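Local coordinates for protein synaptotagmin-1 (Arabidopsis thaliana, PDB 7AS6) that helps keep the plasma membrane intact during freezing and osmotic stress, here as its C2A domain, a beta sandwich that probably binds calcium and phospholipid, at residues K22-G27 / V78-Q83; A29-K34 / P56-E61; L37-I42 / Q70-E75; D103-F108 / E135-P140. All coordinates share one frame; numbering follows the deposited sequence.

How the contacts relate
The four contacts sample a C2 beta sandwich from its metal-binding end to the far end. Contacts 1 and 2 touch and share one cadmium ion: the carboxylates of 22-27 and 78-83 lie partly buried round the metal, while 29-34 / 56-61, which adds Asp30, is otherwise a buried apolar contact between the two sheets. Contact 3 uses strand 73-80 again, at the end remote from contact 1, and relies on hydrogen bonds of a loop. Contact 4, at the surface, is antiparallel pairing at the border of the other sheet, with a salt bridge and a nickel ion. Contacts 3 and 4 meet through Leu74 and Leu136, across the sandwich.

Contact 1 (K22-G27 / V78-Q83); sequences KKDLMG and VYDWEQ. With CD (cadmium ion), chain B.
Asp24 and Glu82 reach toward each other from opposite directions at the metal-binding loops of the C2 domain, and a cadmium ion lies where they meet with Asp80. Asp24 OD1 and Glu82 OE2 come within 2.9 Å, a short distance for two acceptors, probably tolerated because both bind the ion. Asp24 grips the metal with both oxygens, unevenly, OD2 being the nearer at 2.4 Å. Asp80 is also bidentate, and more even, whereas Glu82 gives OE2 alone; its chain, folded back at chi2 (-67°), brings that oxygen in to the ion. The carbonyl O of Trp81 and, a few residues on in the same loop as Asp24, Asp30 complete the protein ligands. These acidic residues are also the probable calcium ligands, consistent with cadmium occupying a calcium position.

Lys23 runs obliquely across Asp80. Its CD packs on Asp80 CB at 3.6 Å, and bends at chi2 and chi3 carry the ammonium over the carboxylate, so that NZ meets OD2 from above the plane, 55° out of it, in a 3.2 Å salt-bridge hydrogen bond. A second salt bridge ties Lys23 to Glu88. The lysine charge would partly offset the crowded acidic cluster. One water bridges the pair, accepting from Lys23 NZ at 2.7 Å and lying 2.8 Å from Asp80 OD2, to which it can donate.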
# COMPACT_ATOMS: atom_id res chain seq x y z
N LYS A 22 1.29 6.40 -17.65
CA LYS A 22 2.20 5.63 -18.48
C LYS A 22 3.63 5.96 -18.10
O LYS A 22 3.98 7.12 -17.87
CB LYS A 22 1.96 5.91 -19.95
CG LYS A 22 0.57 5.62 -20.41
CD LYS A 22 0.50 5.50 -21.91
CE LYS A 22 -0.87 5.88 -22.39
NZ LYS A 22 -1.13 7.30 -22.06
N LYS A 23 4.45 4.94 -18.00
CA LYS A 23 5.85 5.06 -17.64
C LYS A 23 6.77 4.36 -18.64
O LYS A 23 7.81 4.91 -19.01
CB LYS A 23 6.07 4.49 -16.22
CG LYS A 23 7.35 4.93 -15.53
CD LYS A 23 8.27 3.74 -15.21
CE LYS A 23 9.31 3.49 -16.31
NZ LYS A 23 10.39 2.53 -15.88
N ASP A 24 6.40 3.16 -19.09
CA ASP A 24 7.18 2.42 -20.08
C ASP A 24 6.93 2.96 -21.48
O ASP A 24 5.87 3.53 -21.78
CB ASP A 24 6.82 0.93 -20.05
CG ASP A 24 7.24 0.24 -18.76
OD1 ASP A 24 8.19 0.75 -18.11
OD2 ASP A 24 6.63 -0.81 -18.39
N LEU A 25 7.92 2.75 -22.35
CA LEU A 25 7.79 3.18 -23.75
C LEU A 25 6.69 2.41 -24.46
O LEU A 25 6.11 2.90 -25.44
CB LEU A 25 9.12 3.00 -24.48
CG LEU A 25 10.22 3.93 -23.96
CD1 LEU A 25 11.56 3.53 -24.53
CD2 LEU A 25 9.90 5.38 -24.29
N MET A 26 6.39 1.20 -24.02
CA MET A 26 5.19 0.53 -24.46
C MET A 26 4.67 -0.34 -23.33
O MET A 26 5.45 -0.86 -22.53
CB MET A 26 5.44 -0.30 -25.72
CG MET A 26 6.82 -0.89 -25.82
SD MET A 26 7.33 -0.98 -27.55
CE MET A 26 5.81 -1.61 -28.29
N GLY A 27 3.35 -0.47 -23.26
CA GLY A 27 2.70 -1.27 -22.24
C GLY A 27 2.23 -0.50 -21.04
O GLY A 27 1.60 -1.09 -20.15
N VAL A 78 3.83 2.78 -4.99
CA VAL A 78 3.63 2.06 -6.23
C VAL A 78 4.89 2.22 -7.08
O VAL A 78 5.35 3.35 -7.31
CB VAL A 78 2.39 2.57 -6.96
CG1 VAL A 78 2.17 1.75 -8.22
CG2 VAL A 78 1.16 2.49 -6.03
N TYR A 79 5.48 1.10 -7.48
CA TYR A 79 6.68 1.05 -8.30
C TYR A 79 6.34 0.41 -9.63
O TYR A 79 5.40 -0.37 -9.75
CB TYR A 79 7.78 0.21 -7.65
CG TYR A 79 8.45 0.84 -6.47
CD1 TYR A 79 9.67 1.47 -6.62
CD2 TYR A 79 7.88 0.81 -5.22
CE1 TYR A 79 10.30 2.05 -5.54
CE2 TYR A 79 8.51 1.39 -4.13
CZ TYR A 79 9.73 2.01 -4.31
OH TYR A 79 10.38 2.60 -3.25
N ASP A 80 7.15 0.72 -10.63
CA ASP A 80 7.13 0.02 -11.90
C ASP A 80 8.22 -1.03 -11.92
O ASP A 80 9.39 -0.73 -11.67
CB ASP A 80 7.38 0.98 -13.07
CG ASP A 80 7.58 0.24 -14.37
OD1 ASP A 80 6.55 -0.17 -14.94
OD2 ASP A 80 8.75 0.03 -14.82
N TRP A 81 7.86 -2.24 -12.30
CA TRP A 81 8.87 -3.28 -12.46
C TRP A 81 9.54 -3.20 -13.83
O TRP A 81 8.90 -2.92 -14.84
CB TRP A 81 8.21 -4.64 -12.29
CG TRP A 81 9.05 -5.84 -12.65
CD1 TRP A 81 9.87 -6.54 -11.82
CD2 TRP A 81 9.06 -6.53 -13.91
NE1 TRP A 81 10.41 -7.61 -12.49
CE2 TRP A 81 9.91 -7.64 -13.77
CE3 TRP A 81 8.42 -6.33 -15.13
CZ2 TRP A 81 10.16 -8.54 -14.80
CZ3 TRP A 81 8.66 -7.22 -16.17
CH2 TRP A 81 9.53 -8.31 -16.00
N GLU A 82 10.84 -3.45 -13.86
CA GLU A 82 11.55 -3.77 -15.08
C GLU A 82 12.49 -4.91 -14.75
O GLU A 82 12.96 -5.02 -13.62
CB GLU A 82 12.37 -2.58 -15.64
CG GLU A 82 11.53 -1.53 -16.33
CD GLU A 82 10.91 -2.06 -17.60
OE1 GLU A 82 11.55 -2.90 -18.26
OE2 GLU A 82 9.80 -1.64 -17.94
N GLN A 83 12.78 -5.76 -15.73
CA GLN A 83 13.73 -6.83 -15.43
C GLN A 83 15.13 -6.27 -15.17
O GLN A 83 15.81 -6.69 -14.23
CB GLN A 83 13.77 -7.87 -16.54
CG GLN A 83 14.69 -9.08 -16.23
CD GLN A 83 14.27 -9.92 -15.00
OE1 GLN A 83 13.51 -9.48 -14.16
NE2 GLN A 83 14.81 -11.14 -14.91
CD CD B . 7.93 -1.49 -16.54
O HOH W 1 11.00 1.09 -13.63

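Contact 2 (A29-K34 / P56-E61); sequences ADPFVK and PEWNEE. With CD (cadmium ion), chain B; EDO (1,2-ethanediol), chain H; EDO (1,2-ethanediol), chain G.
Between the two sheets of the C2 beta sandwich, near its metal-binding end, Trp58 of strand 57-66 projects inward against Pro31 and Val33 of strand 31-37. The strand segments 31-34 and 57-61 are 9.4 Å apart at closest approach and cross at -31°, a spacing bridged by side chains, with no hydrogen bond between the two segments. Trp58 is held between two aliphatic groups. Val33 CG2 sits over one face, 3.9 Å from the centroid of the six-membered ring and 21° off its normal, a CH-pi contact, while CB of Pro56 covers the opposite face toward the rim. Val33 reaches the ring because CG2 stands anti to the carbonyl carbon, with CG1 anti to the backbone N (chi1 -175°). At the edge of the indole, near its plane, the carbonyl O of Pro31 lies 3.5 Å from Trp58 CZ2.

Beside the tryptophan the two prolines cross obliquely, CG of Pro31 against CG of Pro56 at 3.6 Å. Pro31 directly follows Asp30, whose OD2 binds the cadmium ion at 2.4 Å and whose OD1 accepts a hydrogen bond from the backbone N of Lys52. Trp58 NE1 is hydrogen-bonded to the carbonyl O of Thr48, and Asn59 and Glu60 form a G1 beta bulge opposite Val14. The contact thus rests mainly on apolar and CH-pi packing, and the one polar atom of the buried indole is satisfied by a backbone carbonyl outside it.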
# COMPACT_ATOMS: atom_id res chain seq x y z
N ALA A 29 2.70 0.41 -17.82
CA ALA A 29 3.50 0.19 -16.63
C ALA A 29 3.33 -1.24 -16.18
O ALA A 29 2.46 -1.97 -16.65
CB ALA A 29 3.13 1.16 -15.51
N ASP A 30 4.21 -1.66 -15.28
CA ASP A 30 4.16 -2.99 -14.68
C ASP A 30 4.16 -2.79 -13.18
O ASP A 30 5.21 -2.90 -12.54
CB ASP A 30 5.34 -3.85 -15.15
CG ASP A 30 5.47 -3.87 -16.67
OD1 ASP A 30 4.64 -4.46 -17.37
OD2 ASP A 30 6.43 -3.29 -17.20
N PRO A 31 3.01 -2.47 -12.59
CA PRO A 31 3.00 -2.01 -11.21
C PRO A 31 3.01 -3.13 -10.18
O PRO A 31 2.41 -4.20 -10.35
CB PRO A 31 1.70 -1.20 -11.10
CG PRO A 31 0.82 -1.74 -12.17
CD PRO A 31 1.76 -2.09 -13.29
N PHE A 32 3.73 -2.84 -9.09
CA PHE A 32 3.59 -3.54 -7.83
C PHE A 32 3.59 -2.50 -6.70
O PHE A 32 3.96 -1.34 -6.91
CB PHE A 32 4.72 -4.56 -7.65
CG PHE A 32 6.09 -3.97 -7.57
CD1 PHE A 32 6.80 -3.63 -8.72
CD2 PHE A 32 6.70 -3.79 -6.34
CE1 PHE A 32 8.08 -3.10 -8.64
CE2 PHE A 32 7.97 -3.27 -6.24
CZ PHE A 32 8.67 -2.93 -7.39
N VAL A 33 3.15 -2.91 -5.50
CA VAL A 33 3.05 -1.99 -4.36
C VAL A 33 3.97 -2.47 -3.24
O VAL A 33 3.98 -3.66 -2.90
CB VAL A 33 1.60 -1.87 -3.86
CG1 VAL A 33 1.47 -0.82 -2.76
CG2 VAL A 33 0.66 -1.54 -5.02
N LYS A 34 4.74 -1.54 -2.65
CA LYS A 34 5.44 -1.81 -1.39
C LYS A 34 4.65 -1.20 -0.23
O LYS A 34 4.13 -0.09 -0.33
CB LYS A 34 6.88 -1.25 -1.40
CG LYS A 34 7.83 -1.98 -2.36
CD LYS A 34 9.29 -1.52 -2.20
CE LYS A 34 10.21 -2.17 -3.25
NZ LYS A 34 11.62 -1.63 -3.24
N PRO A 56 -4.25 -1.93 -12.42
CA PRO A 56 -4.04 -3.25 -11.83
C PRO A 56 -5.08 -3.56 -10.76
O PRO A 56 -5.51 -2.69 -10.01
CB PRO A 56 -2.65 -3.14 -11.21
CG PRO A 56 -2.54 -1.69 -10.90
CD PRO A 56 -3.21 -0.98 -12.00
N GLU A 57 -5.46 -4.83 -10.71
CA GLU A 57 -6.32 -5.40 -9.68
C GLU A 57 -5.53 -6.48 -8.95
O GLU A 57 -5.20 -7.50 -9.56
CB GLU A 57 -7.57 -5.97 -10.31
CG GLU A 57 -8.56 -6.45 -9.31
CD GLU A 57 -9.78 -5.56 -9.28
OE1 GLU A 57 -9.93 -4.74 -10.22
OE2 GLU A 57 -10.58 -5.70 -8.34
N TRP A 58 -5.22 -6.27 -7.67
CA TRP A 58 -4.44 -7.21 -6.87
C TRP A 58 -5.30 -8.01 -5.91
O TRP A 58 -5.29 -9.24 -5.95
CB TRP A 58 -3.38 -6.47 -6.04
CG TRP A 58 -2.24 -5.91 -6.80
CD1 TRP A 58 -1.14 -6.59 -7.23
CD2 TRP A 58 -2.04 -4.55 -7.16
NE1 TRP A 58 -0.28 -5.74 -7.86
CE2 TRP A 58 -0.81 -4.47 -7.83
CE3 TRP A 58 -2.78 -3.38 -6.98
CZ2 TRP A 58 -0.31 -3.29 -8.34
CZ3 TRP A 58 -2.29 -2.20 -7.49
CH2 TRP A 58 -1.05 -2.16 -8.14
N ASN A 59 -6.01 -7.33 -5.01
CA ASN A 59 -6.75 -7.97 -3.92
C ASN A 59 -5.84 -8.86 -3.09
O ASN A 59 -6.16 -10.00 -2.76
CB ASN A 59 -7.93 -8.76 -4.45
CG ASN A 59 -9.02 -7.86 -4.90
OD1 ASN A 59 -9.36 -6.90 -4.22
ND2 ASN A 59 -9.52 -8.11 -6.10
N GLU A 60 -4.68 -8.33 -2.76
CA GLU A 60 -3.65 -9.08 -2.08
C GLU A 60 -3.59 -8.61 -0.64
O GLU A 60 -3.74 -7.42 -0.35
CB GLU A 60 -2.31 -8.92 -2.81
CG GLU A 60 -2.19 -9.91 -3.97
CD GLU A 60 -0.95 -9.68 -4.86
OE1 GLU A 60 0.12 -9.31 -4.33
OE2 GLU A 60 -1.05 -9.90 -6.10
N GLU A 61 -3.42 -9.56 0.27
CA GLU A 61 -3.63 -9.29 1.68
C GLU A 61 -2.33 -9.44 2.44
O GLU A 61 -1.57 -10.38 2.21
CB GLU A 61 -4.69 -10.24 2.26
CG GLU A 61 -6.09 -9.66 2.30
CD GLU A 61 -6.77 -9.89 3.65
OE1 GLU A 61 -6.55 -10.98 4.24
OE2 GLU A 61 -7.50 -8.98 4.12
CD CD B . 7.93 -1.49 -16.54
C1 EDO H . 1.09 -11.70 -0.22
O1 EDO H . 0.06 -12.24 0.62
C2 EDO H . 0.44 -10.95 -1.37
O2 EDO H . 1.42 -10.62 -2.37
C1 EDO G . -4.31 -9.11 -13.38
O1 EDO G . -4.73 -9.58 -12.08
C2 EDO G . -5.30 -8.09 -13.94
O2 EDO G . -5.35 -6.95 -13.06

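Contact 3 (L37-I42 / Q70-E75); sequences LSEDKI and QTQVLE
Ser38 joins Val73 through two nearly straight hydrogen bonds, one from its backbone and one to its side chain, where the loop after strand 31-37 leaves the sheet of this C2 domain. Ser38 N donates to Val73 O at 2.9 Å, and Val73 N donates to Ser38 OG at 2.8 Å with an angle of 175°. The serine hydroxyl therefore accepts the backbone N-H of Val73 at a point where the chain of 37-42 is already turning away; its position between the backbone N and the carbonyl carbon (chi1 62°) puts it there.

Gln72 supplies the next link. Its NE2 donates to Ser38 O at 3.0 Å, nearly along the axis of that carbonyl, and makes a weak bond to Glu39 O; a water accepts from NE2 as well, so two N-H groups face three acceptors and the weak bond is probably a shared one. At the other end of the amide, OE1 takes the backbone N-H groups of Arg67 and Asp68, which fixes the rotation of the group. Glu39 slides past Gln72 in the opposite direction, and a second water donates to Glu39 OE2 at 2.6 Å and to Thr71 O.

Leu37 and Leu74 form an antiparallel non-hydrogen-bonded pair, Leu37 CD1 lying 3.6 Å from Leu74 CD2. Strand 73-80 continues the sheet to strand 88-96 on its other side, while Leu37 packs on Phe64 and Gln72 on Val66, both of strand 57-66 in the opposing sheet.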
# COMPACT_ATOMS: atom_id res chain seq x y z
N LEU A 37 5.13 -0.30 7.49
CA LEU A 37 4.48 0.25 8.67
C LEU A 37 5.52 1.01 9.49
O LEU A 37 6.58 0.47 9.80
CB LEU A 37 3.84 -0.85 9.51
CG LEU A 37 3.10 -0.38 10.76
CD1 LEU A 37 1.86 0.43 10.41
CD2 LEU A 37 2.75 -1.56 11.62
N SER A 38 5.22 2.26 9.81
CA SER A 38 6.17 3.10 10.51
C SER A 38 6.48 2.53 11.88
O SER A 38 5.69 1.78 12.46
CB SER A 38 5.64 4.53 10.66
OG SER A 38 4.46 4.55 11.44
N GLU A 39 7.65 2.90 12.41
CA GLU A 39 8.06 2.45 13.73
C GLU A 39 8.02 0.92 13.79
O GLU A 39 7.40 0.32 14.67
CB GLU A 39 7.18 3.09 14.82
CG GLU A 39 7.40 4.61 15.00
CD GLU A 39 6.24 5.50 14.52
OE1 GLU A 39 5.09 5.31 14.98
OE2 GLU A 39 6.48 6.40 13.69
N ASP A 40 8.67 0.28 12.82
CA ASP A 40 8.73 -1.17 12.72
C ASP A 40 9.96 -1.55 11.91
O ASP A 40 10.29 -0.89 10.92
CB ASP A 40 7.46 -1.75 12.06
CG ASP A 40 7.21 -3.22 12.43
OD1 ASP A 40 8.07 -3.82 13.11
OD2 ASP A 40 6.15 -3.76 12.03
N LYS A 41 10.65 -2.61 12.34
CA LYS A 41 11.87 -3.06 11.67
C LYS A 41 11.63 -4.21 10.71
O LYS A 41 12.56 -4.60 10.00
CB LYS A 41 12.94 -3.46 12.70
CG LYS A 41 13.90 -2.34 13.05
CD LYS A 41 14.69 -1.89 11.83
CE LYS A 41 15.36 -0.55 12.07
NZ LYS A 41 16.38 -0.59 13.15
N ILE A 42 10.41 -4.77 10.68
CA ILE A 42 10.02 -5.75 9.67
C ILE A 42 10.34 -5.16 8.30
O ILE A 42 10.03 -3.98 8.05
CB ILE A 42 8.53 -6.12 9.79
CG1 ILE A 42 8.30 -7.05 10.98
CG2 ILE A 42 8.04 -6.83 8.54
CD1 ILE A 42 8.65 -8.51 10.69
N GLN A 70 -2.32 4.68 17.63
CA GLN A 70 -2.42 6.13 17.59
C GLN A 70 -1.30 6.76 16.76
O GLN A 70 -1.54 7.74 16.05
CB GLN A 70 -2.40 6.69 19.01
CG GLN A 70 -3.59 6.30 19.87
CD GLN A 70 -4.88 6.89 19.33
OE1 GLN A 70 -4.89 7.99 18.79
NE2 GLN A 70 -5.98 6.14 19.46
N THR A 71 -0.08 6.22 16.85
CA THR A 71 1.10 6.84 16.26
C THR A 71 1.44 6.30 14.88
O THR A 71 1.96 7.05 14.04
CB THR A 71 2.31 6.64 17.17
OG1 THR A 71 2.00 7.10 18.48
CG2 THR A 71 3.53 7.43 16.64
N GLN A 72 1.17 5.02 14.63
CA GLN A 72 1.76 4.32 13.49
C GLN A 72 0.98 4.58 12.21
O GLN A 72 -0.25 4.66 12.21
CB GLN A 72 1.81 2.82 13.76
CG GLN A 72 3.00 2.41 14.57
CD GLN A 72 3.01 0.93 14.84
OE1 GLN A 72 2.03 0.38 15.35
NE2 GLN A 72 4.11 0.26 14.50
N VAL A 73 1.71 4.72 11.10
CA VAL A 73 1.11 4.97 9.80
C VAL A 73 1.68 3.98 8.80
O VAL A 73 2.84 3.55 8.91
CB VAL A 73 1.34 6.43 9.32
CG1 VAL A 73 1.07 7.42 10.45
CG2 VAL A 73 2.73 6.61 8.83
N LEU A 74 0.85 3.57 7.85
CA LEU A 74 1.29 2.75 6.73
C LEU A 74 1.75 3.65 5.60
O LEU A 74 1.18 4.72 5.38
CB LEU A 74 0.15 1.85 6.25
CG LEU A 74 -0.23 0.73 7.21
CD1 LEU A 74 -1.62 0.26 6.89
CD2 LEU A 74 0.77 -0.42 7.09
N GLU A 75 2.77 3.22 4.89
CA GLU A 75 3.20 3.90 3.68
C GLU A 75 3.07 2.94 2.51
O GLU A 75 3.63 1.84 2.55
CB GLU A 75 4.64 4.39 3.82
CG GLU A 75 5.04 5.39 2.77
CD GLU A 75 6.55 5.55 2.71
OE1 GLU A 75 7.23 4.57 2.33
OE2 GLU A 75 7.05 6.65 3.06
O HOH W 2 4.48 7.87 13.04
O HOH W 3 4.28 -2.82 14.78

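Contact 4 (D103-F108 / E135-P140); sequences DEHKAF and ELLYKP. With NI (nickel (II) ion), chain D.
Leu136 lies against the ring of Phe108, the two side chains crossing at about a right angle, with CG of the leucine 3.7 Å from Phe108 CE2. Their strands run antiparallel, and Lys106 and Leu136 are a hydrogen-bonded pair: Lys106 N donates to Leu136 O at 3.1 Å and Leu136 N returns a bond to Lys106 O. Ala107 and Glu135 follow as the non-hydrogen-bonded pair, Ala107 CB touching Glu135 CG.

Farther along, Leu137 CD1 packs on the backbone of Glu104, 3.4 Å from its N, while CD2 meets CE1 of His105. The imidazole binds a nickel ion through NE2 at 2.5 Å. A last backbone bond, Asp103 N to Tyr138 O, is flanked by a salt bridge in which Lys139 NZ approaches Asp103 OD1 at 2.6 Å, from 42° out of the carboxylate plane. Bends at chi2 and chi3 turn the lysine back toward that oxygen.

Strand 106-111 borders the four-stranded sheet of the C2 sandwich; strand 131-140 separates it from strand 8-18, and Phe108 and Leu136 both pack on Leu95 of strand 88-96 in the facing sheet.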
# COMPACT_ATOMS: atom_id res chain seq x y z
N ASP A 103 -12.68 -4.72 13.99
CA ASP A 103 -13.68 -5.67 13.49
C ASP A 103 -14.59 -5.08 12.41
O ASP A 103 -15.76 -5.44 12.31
CB ASP A 103 -14.54 -6.21 14.64
CG ASP A 103 -13.75 -7.03 15.64
OD1 ASP A 103 -12.78 -7.71 15.23
OD2 ASP A 103 -14.10 -7.00 16.84
N GLU A 104 -14.08 -4.15 11.60
CA GLU A 104 -14.80 -3.61 10.45
C GLU A 104 -13.84 -3.53 9.27
O GLU A 104 -12.72 -3.02 9.42
CB GLU A 104 -15.36 -2.19 10.71
CG GLU A 104 -16.78 -2.04 11.33
CD GLU A 104 -17.28 -0.57 11.25
OE1 GLU A 104 -16.64 0.23 10.53
OE2 GLU A 104 -18.29 -0.22 11.90
N HIS A 105 -14.26 -4.02 8.11
CA HIS A 105 -13.53 -3.71 6.88
C HIS A 105 -13.77 -2.24 6.54
O HIS A 105 -14.92 -1.82 6.36
CB HIS A 105 -13.99 -4.60 5.74
CG HIS A 105 -13.96 -6.06 6.07
ND1 HIS A 105 -12.86 -6.85 5.83
CD2 HIS A 105 -14.89 -6.86 6.64
CE1 HIS A 105 -13.11 -8.08 6.24
NE2 HIS A 105 -14.34 -8.11 6.73
N LYS A 106 -12.71 -1.46 6.48
CA LYS A 106 -12.81 -0.05 6.13
C LYS A 106 -11.94 0.20 4.91
O LYS A 106 -10.74 -0.07 4.93
CB LYS A 106 -12.41 0.85 7.30
CG LYS A 106 -12.71 2.33 7.07
CD LYS A 106 -12.75 3.12 8.38
CE LYS A 106 -12.76 4.63 8.13
NZ LYS A 106 -12.44 5.43 9.35
N ALA A 107 -12.56 0.72 3.85
CA ALA A 107 -11.90 0.95 2.58
C ALA A 107 -11.46 2.40 2.49
O ALA A 107 -12.15 3.30 2.98
CB ALA A 107 -12.83 0.61 1.42
N PHE A 108 -10.30 2.63 1.87
CA PHE A 108 -9.74 3.96 1.67
C PHE A 108 -9.29 4.10 0.23
O PHE A 108 -8.84 3.14 -0.39
CB PHE A 108 -8.54 4.23 2.60
CG PHE A 108 -8.83 4.00 4.06
CD1 PHE A 108 -9.26 5.03 4.87
CD2 PHE A 108 -8.66 2.74 4.62
CE1 PHE A 108 -9.54 4.82 6.22
CE2 PHE A 108 -8.93 2.52 5.97
CZ PHE A 108 -9.37 3.57 6.77
N GLU A 135 -7.86 -1.62 1.87
CA GLU A 135 -8.76 -1.88 2.99
C GLU A 135 -7.94 -2.24 4.22
O GLU A 135 -6.87 -2.84 4.12
CB GLU A 135 -9.71 -3.05 2.76
CG GLU A 135 -10.80 -2.84 1.75
CD GLU A 135 -11.63 -4.10 1.63
OE1 GLU A 135 -11.63 -4.90 2.60
OE2 GLU A 135 -12.27 -4.30 0.56
N LEU A 136 -8.46 -1.89 5.38
CA LEU A 136 -7.85 -2.25 6.64
C LEU A 136 -8.87 -2.97 7.49
O LEU A 136 -10.04 -2.57 7.54
CB LEU A 136 -7.32 -1.03 7.38
CG LEU A 136 -6.36 -0.07 6.67
CD1 LEU A 136 -5.92 0.99 7.65
CD2 LEU A 136 -5.17 -0.80 6.08
N LEU A 137 -8.44 -4.04 8.15
CA LEU A 137 -9.24 -4.71 9.17
C LEU A 137 -8.37 -4.88 10.40
O LEU A 137 -7.38 -5.61 10.37
CB LEU A 137 -9.76 -6.07 8.67
CG LEU A 137 -10.46 -6.90 9.76
CD1 LEU A 137 -11.69 -6.17 10.27
CD2 LEU A 137 -10.81 -8.28 9.24
N TYR A 138 -8.74 -4.20 11.49
CA TYR A 138 -7.95 -4.26 12.71
C TYR A 138 -8.54 -5.30 13.65
O TYR A 138 -9.71 -5.20 14.04
CB TYR A 138 -7.89 -2.89 13.39
CG TYR A 138 -7.09 -2.91 14.66
CD1 TYR A 138 -5.80 -3.43 14.67
CD2 TYR A 138 -7.61 -2.43 15.86
CE1 TYR A 138 -5.05 -3.46 15.82
CE2 TYR A 138 -6.87 -2.46 17.03
CZ TYR A 138 -5.59 -2.99 17.00
OH TYR A 138 -4.82 -3.03 18.14
N LYS A 139 -7.74 -6.29 14.01
CA LYS A 139 -8.14 -7.30 14.98
C LYS A 139 -7.31 -7.10 16.23
O LYS A 139 -6.15 -7.54 16.28
CB LYS A 139 -7.97 -8.71 14.42
CG LYS A 139 -8.82 -8.98 13.20
CD LYS A 139 -10.31 -8.78 13.49
CE LYS A 139 -11.00 -10.10 13.79
NZ LYS A 139 -12.47 -9.95 13.95
N PRO A 140 -7.83 -6.42 17.25
CA PRO A 140 -7.09 -6.29 18.51
C PRO A 140 -7.15 -7.58 19.30
O PRO A 140 -8.05 -8.40 19.12
CB PRO A 140 -7.84 -5.16 19.23
CG PRO A 140 -9.25 -5.30 18.72
CD PRO A 140 -9.14 -5.75 17.29
NI NI D . -15.38 -10.15 7.70
O HOH W 4 -10.43 -1.58 10.53